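Local coordinates for protein dachshund homolog 1 (Homo sapiens, PDB 1L8R) that acts as a nuclear transcription factor that binds DNA and regulates organogenesis, working together with SIX and EYA proteins, at residues Asn4-Ala18 with Asn63-Ala75. Numbering follows the deposited sequence.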
ATOM      1  N   ASN A   4       0.161  15.987  -2.652  1.00 15.72           N
ATOM      2  CA  ASN A   4      -0.147  14.671  -2.091  1.00 14.60           C
ATOM      3  C   ASN A   4      -1.019  13.839  -3.025  1.00 13.41           C
ATOM      4  O   ASN A   4      -1.190  12.638  -2.813  1.00 13.30           O
ATOM      5  CB  ASN A   4      -0.838  14.797  -0.726  1.00 12.88           C
ATOM      6  CG  ASN A   4      -2.160  15.544  -0.797  1.00 16.08           C
ATOM      7  OD1 ASN A   4      -2.220  16.677  -1.279  1.00 18.05           O
ATOM      8  ND2 ASN A   4      -3.227  14.912  -0.312  1.00 16.14           N
ATOM      9  N   ASN A   5      -1.577  14.469  -4.055  1.00 14.16           N
ATOM     10  CA  ASN A   5      -2.408  13.734  -4.997  1.00 14.55           C
ATOM     11  C   ASN A   5      -1.689  13.388  -6.291  1.00 13.83           C
ATOM     12  O   ASN A   5      -2.297  12.873  -7.230  1.00 14.94           O
ATOM     13  CB  ASN A   5      -3.687  14.512  -5.287  1.00 16.08           C
ATOM     14  CG  ASN A   5      -4.586  14.576  -4.078  1.00 18.39           C
ATOM     15  OD1 ASN A   5      -4.834  13.553  -3.435  1.00 18.04           O
ATOM     16  ND2 ASN A   5      -5.070  15.768  -3.750  1.00 20.35           N
ATOM     17  N   GLU A   6      -0.394  13.680  -6.338  1.00 13.97           N
ATOM     18  CA  GLU A   6       0.412  13.375  -7.511  1.00 14.22           C
ATOM     19  C   GLU A   6       1.015  11.987  -7.332  1.00 13.53           C
ATOM     20  O   GLU A   6       1.749  11.735  -6.382  1.00 13.65           O
ATOM     21  CB  GLU A   6       1.523  14.412  -7.684  1.00 16.71           C
ATOM     22  CG  GLU A   6       1.020  15.769  -8.135  1.00 21.69           C
ATOM     23  CD  GLU A   6       0.305  15.692  -9.472  1.00 23.43           C
ATOM     24  OE1 GLU A   6       0.899  15.157 -10.429  1.00 26.57           O
ATOM     25  OE2 GLU A   6      -0.847  16.165  -9.566  1.00 27.82           O
ATOM     26  N   CYS A   7       0.688  11.087  -8.247  1.00 12.41           N
ATOM     27  CA  CYS A   7       1.183   9.720  -8.174  1.00 13.75           C
ATOM     28  C   CYS A   7       2.493   9.554  -8.932  1.00 14.19           C
ATOM     29  O   CYS A   7       2.827  10.345  -9.819  1.00 13.39           O
ATOM     30  CB  CYS A   7       0.140   8.769  -8.771  1.00 13.51           C
ATOM     31  SG  CYS A   7       0.413   7.018  -8.433  1.00 18.82           S
ATOM     32  N   LYS A   8       3.241   8.525  -8.558  1.00 14.87           N
ATOM     33  CA  LYS A   8       4.485   8.199  -9.238  1.00 17.25           C
ATOM     34  C   LYS A   8       4.822   6.752  -8.927  1.00 17.41           C
ATOM     35  O   LYS A   8       4.469   6.227  -7.863  1.00 15.39           O
ATOM     36  CB  LYS A   8       5.629   9.133  -8.815  1.00 19.19           C
ATOM     37  CG  LYS A   8       6.225   8.881  -7.449  1.00 22.81           C
ATOM     38  CD  LYS A   8       7.449   9.772  -7.242  1.00 27.42           C
ATOM     39  CE  LYS A   8       8.111   9.522  -5.899  1.00 30.09           C
ATOM     40  NZ  LYS A   8       9.294  10.406  -5.702  1.00 33.92           N
HETATM   41  N   MSE A   9       5.478   6.092  -9.873  1.00 17.74           N
HETATM   42  CA  MSE A   9       5.852   4.700  -9.682  1.00 20.79           C
HETATM   43  C   MSE A   9       7.227   4.676  -9.025  1.00 19.64           C
HETATM   44  O   MSE A   9       8.121   5.442  -9.404  1.00 19.66           O
HETATM   45  CB  MSE A   9       5.892   3.962 -11.026  1.00 23.11           C
HETATM   46  CG  MSE A   9       4.614   4.066 -11.866  1.00 26.02           C
HETATM   47 SE   MSE A   9       3.009   3.435 -10.982  1.00 33.48          SE
HETATM   48  CE  MSE A   9       2.298   5.150 -10.467  1.00 33.67           C
ATOM     49  N   VAL A  10       7.382   3.814  -8.029  1.00 17.50           N
ATOM     50  CA  VAL A  10       8.635   3.695  -7.298  1.00 19.64           C
ATOM     51  C   VAL A  10       8.993   2.224  -7.172  1.00 19.61           C
ATOM     52  O   VAL A  10       8.145   1.355  -7.357  1.00 18.11           O
ATOM     53  CB  VAL A  10       8.523   4.314  -5.889  1.00 19.92           C
ATOM     54  CG1 VAL A  10       8.179   5.791  -6.001  1.00 21.64           C
ATOM     55  CG2 VAL A  10       7.471   3.577  -5.074  1.00 19.26           C
ATOM     56  N   ASP A  11      10.249   1.941  -6.850  1.00 21.13           N
ATOM     57  CA  ASP A  11      10.675   0.558  -6.734  1.00 23.19           C
ATOM     58  C   ASP A  11      10.408  -0.013  -5.353  1.00 22.19           C
ATOM     59  O   ASP A  11      10.625   0.647  -4.337  1.00 24.65           O
ATOM     60  CB  ASP A  11      12.169   0.425  -7.051  1.00 26.63           C
ATOM     61  CG  ASP A  11      12.607  -1.028  -7.198  1.00 30.33           C
ATOM     62  OD1 ASP A  11      12.324  -1.631  -8.257  1.00 32.95           O
ATOM     63  OD2 ASP A  11      13.222  -1.570  -6.253  1.00 33.19           O
ATOM     64  N   LEU A  12       9.914  -1.243  -5.331  1.00 20.97           N
ATOM     65  CA  LEU A  12       9.650  -1.947  -4.091  1.00 21.55           C
ATOM     66  C   LEU A  12      10.070  -3.384  -4.314  1.00 22.15           C
ATOM     67  O   LEU A  12       9.423  -4.121  -5.061  1.00 23.29           O
ATOM     68  CB  LEU A  12       8.165  -1.897  -3.718  1.00 20.48           C
ATOM     69  CG  LEU A  12       7.841  -2.617  -2.403  1.00 21.13           C
ATOM     70  CD1 LEU A  12       8.699  -2.037  -1.283  1.00 22.30           C
ATOM     71  CD2 LEU A  12       6.364  -2.469  -2.067  1.00 19.81           C
ATOM     72  N   ARG A  13      11.170  -3.774  -3.680  1.00 22.49           N
ATOM     73  CA  ARG A  13      11.673  -5.134  -3.806  1.00 23.99           C
ATOM     74  C   ARG A  13      11.793  -5.554  -5.275  1.00 23.67           C
ATOM     75  O   ARG A  13      11.412  -6.660  -5.647  1.00 24.20           O
ATOM     76  CB  ARG A  13      10.747  -6.097  -3.055  1.00 24.00           C
ATOM     77  CG  ARG A  13      10.508  -5.730  -1.594  1.00 23.28           C
ATOM     78  CD  ARG A  13       9.527  -6.696  -0.927  1.00 23.70           C
ATOM     79  NE  ARG A  13      10.057  -8.055  -0.824  1.00 24.24           N
ATOM     80  CZ  ARG A  13      10.908  -8.465   0.113  1.00 24.08           C
ATOM     81  NH1 ARG A  13      11.336  -7.627   1.047  1.00 21.69           N
ATOM     82  NH2 ARG A  13      11.337  -9.720   0.115  1.00 25.04           N
ATOM     83  N   GLY A  14      12.304  -4.654  -6.109  1.00 25.17           N
ATOM     84  CA  GLY A  14      12.488  -4.969  -7.516  1.00 24.86           C
ATOM     85  C   GLY A  14      11.283  -4.781  -8.417  1.00 25.26           C
ATOM     86  O   GLY A  14      11.368  -4.984  -9.628  1.00 26.64           O
ATOM     87  N   ALA A  15      10.152  -4.394  -7.839  1.00 24.77           N
ATOM     88  CA  ALA A  15       8.951  -4.186  -8.628  1.00 24.44           C
ATOM     89  C   ALA A  15       8.560  -2.716  -8.610  1.00 24.32           C
ATOM     90  O   ALA A  15       9.067  -1.935  -7.802  1.00 25.54           O
ATOM     91  CB  ALA A  15       7.812  -5.037  -8.085  1.00 23.66           C
ATOM     92  N   LYS A  16       7.670  -2.347  -9.522  1.00 23.02           N
ATOM     93  CA  LYS A  16       7.183  -0.979  -9.611  1.00 22.22           C
ATOM     94  C   LYS A  16       5.815  -0.921  -8.939  1.00 19.73           C
ATOM     95  O   LYS A  16       4.950  -1.755  -9.207  1.00 20.20           O
ATOM     96  CB  LYS A  16       7.061  -0.557 -11.076  1.00 24.93           C
ATOM     97  CG  LYS A  16       8.383  -0.169 -11.724  1.00 31.19           C
ATOM     98  CD  LYS A  16       8.827   1.210 -11.263  1.00 33.44           C
ATOM     99  CE  LYS A  16      10.205   1.573 -11.803  1.00 36.49           C
ATOM    100  NZ  LYS A  16      11.276   0.734 -11.199  1.00 38.73           N
ATOM    101  N   VAL A  17       5.632   0.055  -8.057  1.00 16.69           N
ATOM    102  CA  VAL A  17       4.361   0.228  -7.364  1.00 15.63           C
ATOM    103  C   VAL A  17       3.987   1.706  -7.327  1.00 15.39           C
ATOM    104  O   VAL A  17       4.851   2.586  -7.404  1.00 13.76           O
ATOM    105  CB  VAL A  17       4.418  -0.312  -5.914  1.00 14.63           C
ATOM    106  CG1 VAL A  17       4.725  -1.813  -5.927  1.00 15.80           C
ATOM    107  CG2 VAL A  17       5.458   0.446  -5.106  1.00 14.26           C
ATOM    108  N   ALA A  18       2.691   1.967  -7.214  1.00 12.95           N
ATOM    109  CA  ALA A  18       2.184   3.328  -7.164  1.00 14.17           C
ATOM    110  C   ALA A  18       2.433   3.933  -5.790  1.00 14.10           C
ATOM    111  O   ALA A  18       2.374   3.248  -4.766  1.00 13.66           O
ATOM    112  CB  ALA A  18       0.704   3.343  -7.493  1.00 11.77           C
ATOM    113  N   ASN A  63      -7.698   9.279  -0.497  1.00 12.16           N
ATOM    114  CA  ASN A  63      -8.857  10.125  -0.737  1.00 13.01           C
ATOM    115  C   ASN A  63      -9.489   9.703  -2.071  1.00 13.43           C
ATOM    116  O   ASN A  63      -8.940   8.867  -2.801  1.00 11.35           O
ATOM    117  CB  ASN A  63      -8.471  11.617  -0.733  1.00 12.62           C
ATOM    118  CG  ASN A  63      -7.384  11.959  -1.737  1.00 10.31           C
ATOM    119  OD1 ASN A  63      -7.486  11.621  -2.910  1.00 10.44           O
ATOM    120  ND2 ASN A  63      -6.349  12.653  -1.278  1.00 12.02           N
ATOM    121  N   VAL A  64     -10.646  10.261  -2.392  1.00 13.28           N
ATOM    122  CA  VAL A  64     -11.328   9.891  -3.622  1.00 15.62           C
ATOM    123  C   VAL A  64     -10.474   9.999  -4.888  1.00 14.86           C
ATOM    124  O   VAL A  64     -10.535   9.126  -5.759  1.00 14.47           O
ATOM    125  CB  VAL A  64     -12.613  10.723  -3.799  1.00 18.57           C
ATOM    126  CG1 VAL A  64     -13.192  10.495  -5.192  1.00 21.26           C
ATOM    127  CG2 VAL A  64     -13.633  10.310  -2.747  1.00 18.65           C
ATOM    128  N   GLU A  65      -9.688  11.065  -4.995  1.00 12.58           N
ATOM    129  CA  GLU A  65      -8.851  11.268  -6.167  1.00 12.39           C
ATOM    130  C   GLU A  65      -7.773  10.197  -6.297  1.00 10.75           C
ATOM    131  O   GLU A  65      -7.537   9.689  -7.394  1.00 12.64           O
ATOM    132  CB  GLU A  65      -8.194  12.646  -6.123  1.00 14.84           C
ATOM    133  CG  GLU A  65      -7.507  13.019  -7.417  1.00 19.84           C
ATOM    134  CD  GLU A  65      -6.808  14.360  -7.345  1.00 21.04           C
ATOM    135  OE1 GLU A  65      -7.304  15.247  -6.621  1.00 24.48           O
ATOM    136  OE2 GLU A  65      -5.775  14.526  -8.026  1.00 23.58           O
ATOM    137  N   GLN A  66      -7.140   9.857  -5.178  1.00  9.35           N
ATOM    138  CA  GLN A  66      -6.075   8.849  -5.165  1.00  9.12           C
ATOM    139  C   GLN A  66      -6.635   7.476  -5.519  1.00  9.95           C
ATOM    140  O   GLN A  66      -6.008   6.707  -6.252  1.00 10.38           O
ATOM    141  CB  GLN A  66      -5.401   8.809  -3.793  1.00  8.88           C
ATOM    142  CG  GLN A  66      -4.588  10.080  -3.480  1.00  6.06           C
ATOM    143  CD  GLN A  66      -4.191  10.178  -2.028  1.00  8.39           C
ATOM    144  OE1 GLN A  66      -4.841   9.596  -1.149  1.00 10.70           O
ATOM    145  NE2 GLN A  66      -3.135  10.937  -1.751  1.00  9.46           N
ATOM    146  N   VAL A  67      -7.811   7.157  -4.992  1.00 10.98           N
ATOM    147  CA  VAL A  67      -8.420   5.862  -5.299  1.00 11.13           C
ATOM    148  C   VAL A  67      -8.665   5.735  -6.804  1.00 12.33           C
ATOM    149  O   VAL A  67      -8.344   4.705  -7.415  1.00 13.23           O
ATOM    150  CB  VAL A  67      -9.756   5.679  -4.544  1.00 11.53           C
ATOM    151  CG1 VAL A  67     -10.509   4.458  -5.101  1.00 12.38           C
ATOM    152  CG2 VAL A  67      -9.489   5.498  -3.058  1.00 10.22           C
ATOM    153  N   ARG A  68      -9.208   6.784  -7.413  1.00 11.99           N
ATOM    154  CA  ARG A  68      -9.486   6.767  -8.843  1.00 11.97           C
ATOM    155  C   ARG A  68      -8.210   6.614  -9.675  1.00 12.30           C
ATOM    156  O   ARG A  68      -8.194   5.891 -10.672  1.00 12.90           O
ATOM    157  CB  ARG A  68     -10.237   8.037  -9.248  1.00 16.10           C
ATOM    158  CG  ARG A  68     -11.610   8.152  -8.605  1.00 20.49           C
ATOM    159  CD  ARG A  68     -12.332   9.396  -9.081  1.00 24.24           C
ATOM    160  NE  ARG A  68     -12.531   9.370 -10.525  1.00 27.54           N
ATOM    161  CZ  ARG A  68     -13.081  10.359 -11.223  1.00 31.56           C
ATOM    162  NH1 ARG A  68     -13.491  11.461 -10.606  1.00 32.03           N
ATOM    163  NH2 ARG A  68     -13.214  10.245 -12.540  1.00 32.04           N
ATOM    164  N   ILE A  69      -7.140   7.289  -9.268  1.00 10.57           N
ATOM    165  CA  ILE A  69      -5.880   7.180 -10.001  1.00 11.34           C
ATOM    166  C   ILE A  69      -5.340   5.751  -9.894  1.00 11.02           C
ATOM    167  O   ILE A  69      -4.914   5.162 -10.890  1.00 11.88           O
ATOM    168  CB  ILE A  69      -4.827   8.179  -9.456  1.00  9.24           C
ATOM    169  CG1 ILE A  69      -5.218   9.603  -9.857  1.00 11.79           C
ATOM    170  CG2 ILE A  69      -3.434   7.836 -10.004  1.00  9.49           C
ATOM    171  CD1 ILE A  69      -4.477  10.675  -9.098  1.00 11.69           C
ATOM    172  N   LEU A  70      -5.376   5.182  -8.696  1.00 10.81           N
ATOM    173  CA  LEU A  70      -4.870   3.827  -8.498  1.00  9.95           C
ATOM    174  C   LEU A  70      -5.676   2.826  -9.314  1.00 12.33           C
ATOM    175  O   LEU A  70      -5.121   1.868  -9.848  1.00 11.00           O
ATOM    176  CB  LEU A  70      -4.898   3.465  -7.013  1.00 10.18           C
ATOM    177  CG  LEU A  70      -3.960   4.338  -6.170  1.00  8.30           C
ATOM    178  CD1 LEU A  70      -4.211   4.131  -4.699  1.00 10.95           C
ATOM    179  CD2 LEU A  70      -2.516   3.984  -6.520  1.00 11.61           C
ATOM    180  N   ARG A  71      -6.983   3.043  -9.421  1.00 12.78           N
ATOM    181  CA  ARG A  71      -7.798   2.135 -10.228  1.00 15.99           C
ATOM    182  C   ARG A  71      -7.417   2.274 -11.706  1.00 16.16           C
ATOM    183  O   ARG A  71      -7.325   1.280 -12.436  1.00 16.23           O
ATOM    184  CB  ARG A  71      -9.288   2.438 -10.055  1.00 18.30           C
ATOM    185  CG  ARG A  71      -9.843   2.031  -8.709  1.00 21.46           C
ATOM    186  CD  ARG A  71     -11.343   1.799  -8.802  1.00 25.33           C
ATOM    187  NE  ARG A  71     -12.054   2.955  -9.336  1.00 26.71           N
ATOM    188  CZ  ARG A  71     -12.883   3.714  -8.628  1.00 28.02           C
ATOM    189  NH1 ARG A  71     -13.107   3.441  -7.350  1.00 27.44           N
ATOM    190  NH2 ARG A  71     -13.496   4.742  -9.200  1.00 28.54           N
ATOM    191  N   GLY A  72      -7.183   3.511 -12.135  1.00 16.00           N
ATOM    192  CA  GLY A  72      -6.818   3.771 -13.518  1.00 17.11           C
ATOM    193  C   GLY A  72      -5.470   3.189 -13.897  1.00 17.03           C
ATOM    194  O   GLY A  72      -5.262   2.795 -15.044  1.00 17.35           O
ATOM    195  N   LEU A  73      -4.560   3.136 -12.927  1.00 16.38           N
ATOM    196  CA  LEU A  73      -3.210   2.609 -13.124  1.00 16.71           C
ATOM    197  C   LEU A  73      -3.170   1.100 -13.019  1.00 17.65           C
ATOM    198  O   LEU A  73      -2.151   0.482 -13.328  1.00 18.62           O
ATOM    199  CB  LEU A  73      -2.258   3.178 -12.064  1.00 18.49           C
ATOM    200  CG  LEU A  73      -1.867   4.651 -12.121  1.00 18.51           C
ATOM    201  CD1 LEU A  73      -1.160   5.034 -10.837  1.00 20.01           C
ATOM    202  CD2 LEU A  73      -0.963   4.896 -13.320  1.00 22.01           C
ATOM    203  N   GLY A  74      -4.268   0.512 -12.560  1.00 16.13           N
ATOM    204  CA  GLY A  74      -4.322  -0.926 -12.394  1.00 16.66           C
ATOM    205  C   GLY A  74      -3.723  -1.364 -11.069  1.00 16.25           C
ATOM    206  O   GLY A  74      -3.568  -2.563 -10.827  1.00 16.15           O
ATOM    207  N   ALA A  75      -3.377  -0.399 -10.213  1.00 14.59           N
ATOM    208  CA  ALA A  75      -2.799  -0.692  -8.903  1.00 14.01           C
ATOM    209  C   ALA A  75      -3.802  -1.432  -8.029  1.00 14.77           C
ATOM    210  O   ALA A  75      -3.430  -2.286  -7.221  1.00 16.65           O
ATOM    211  CB  ALA A  75      -2.350   0.595  -8.223  1.00 16.47           C
TER
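Asn5 meets Asn63 through one hydrogen bond between their side-chain amides: Asn63 ND2 donates to Asn5 OD1 over 2.8 Å, in the carbonyl plane and on a lone pair. The N-H...O angle of 158° marks a fairly straight bond, although the two amide planes stand 69° apart. Asn63 is also the N-cap of helix 64-73: its OD1 accepts from Gln66 N while its own backbone N donates a hydrogen bond to Gln66 OE1, completing a capping box. With chi1 at 56°, the Asn63 amide sits between its backbone N and carbonyl carbon, which lets OD1 turn back to the helix start while ND2 serves Asn5. The other half of the Gln66 amide crosses to the N-terminal 3-10 segment, NE2 reaching Asn4 O at 2.8 Å; this donor stands above the carbonyl plane and off the lone pairs. Because Gln66 thus uses both amide ends, an alanine here would probably leave Asn4 O and Asn63 N without these partners and the helix start less firmly tied to residues 4-5. In this DACHbox-N domain, whose DNA-binding motif resembles the forkhead/winged-helix fold, the contact sets helix 64-73 against the chain leading into edge strand 8-12 and against strand 15-22. Further along the helix the contacts turn apolar. Leu73 CD1 lies 3.5 Å from Cys7 SG, the sulfur, turned anti to the backbone N, being the atom of Cys7 that meets this methyl. Leu73 CD1 also meets CE of selenomethionine Met9 at 3.5 Å, the two side chains tip to tip. Ile69 CG2 approaches Cys7 CB at 3.9 Å. Deeper in, Ala18 CB presses on Leu70 CD2 at 3.4 Å, tighter than ordinary carbon contact, and Phe20 of strand 15-22 touches Cys7, Gln66 and Leu70.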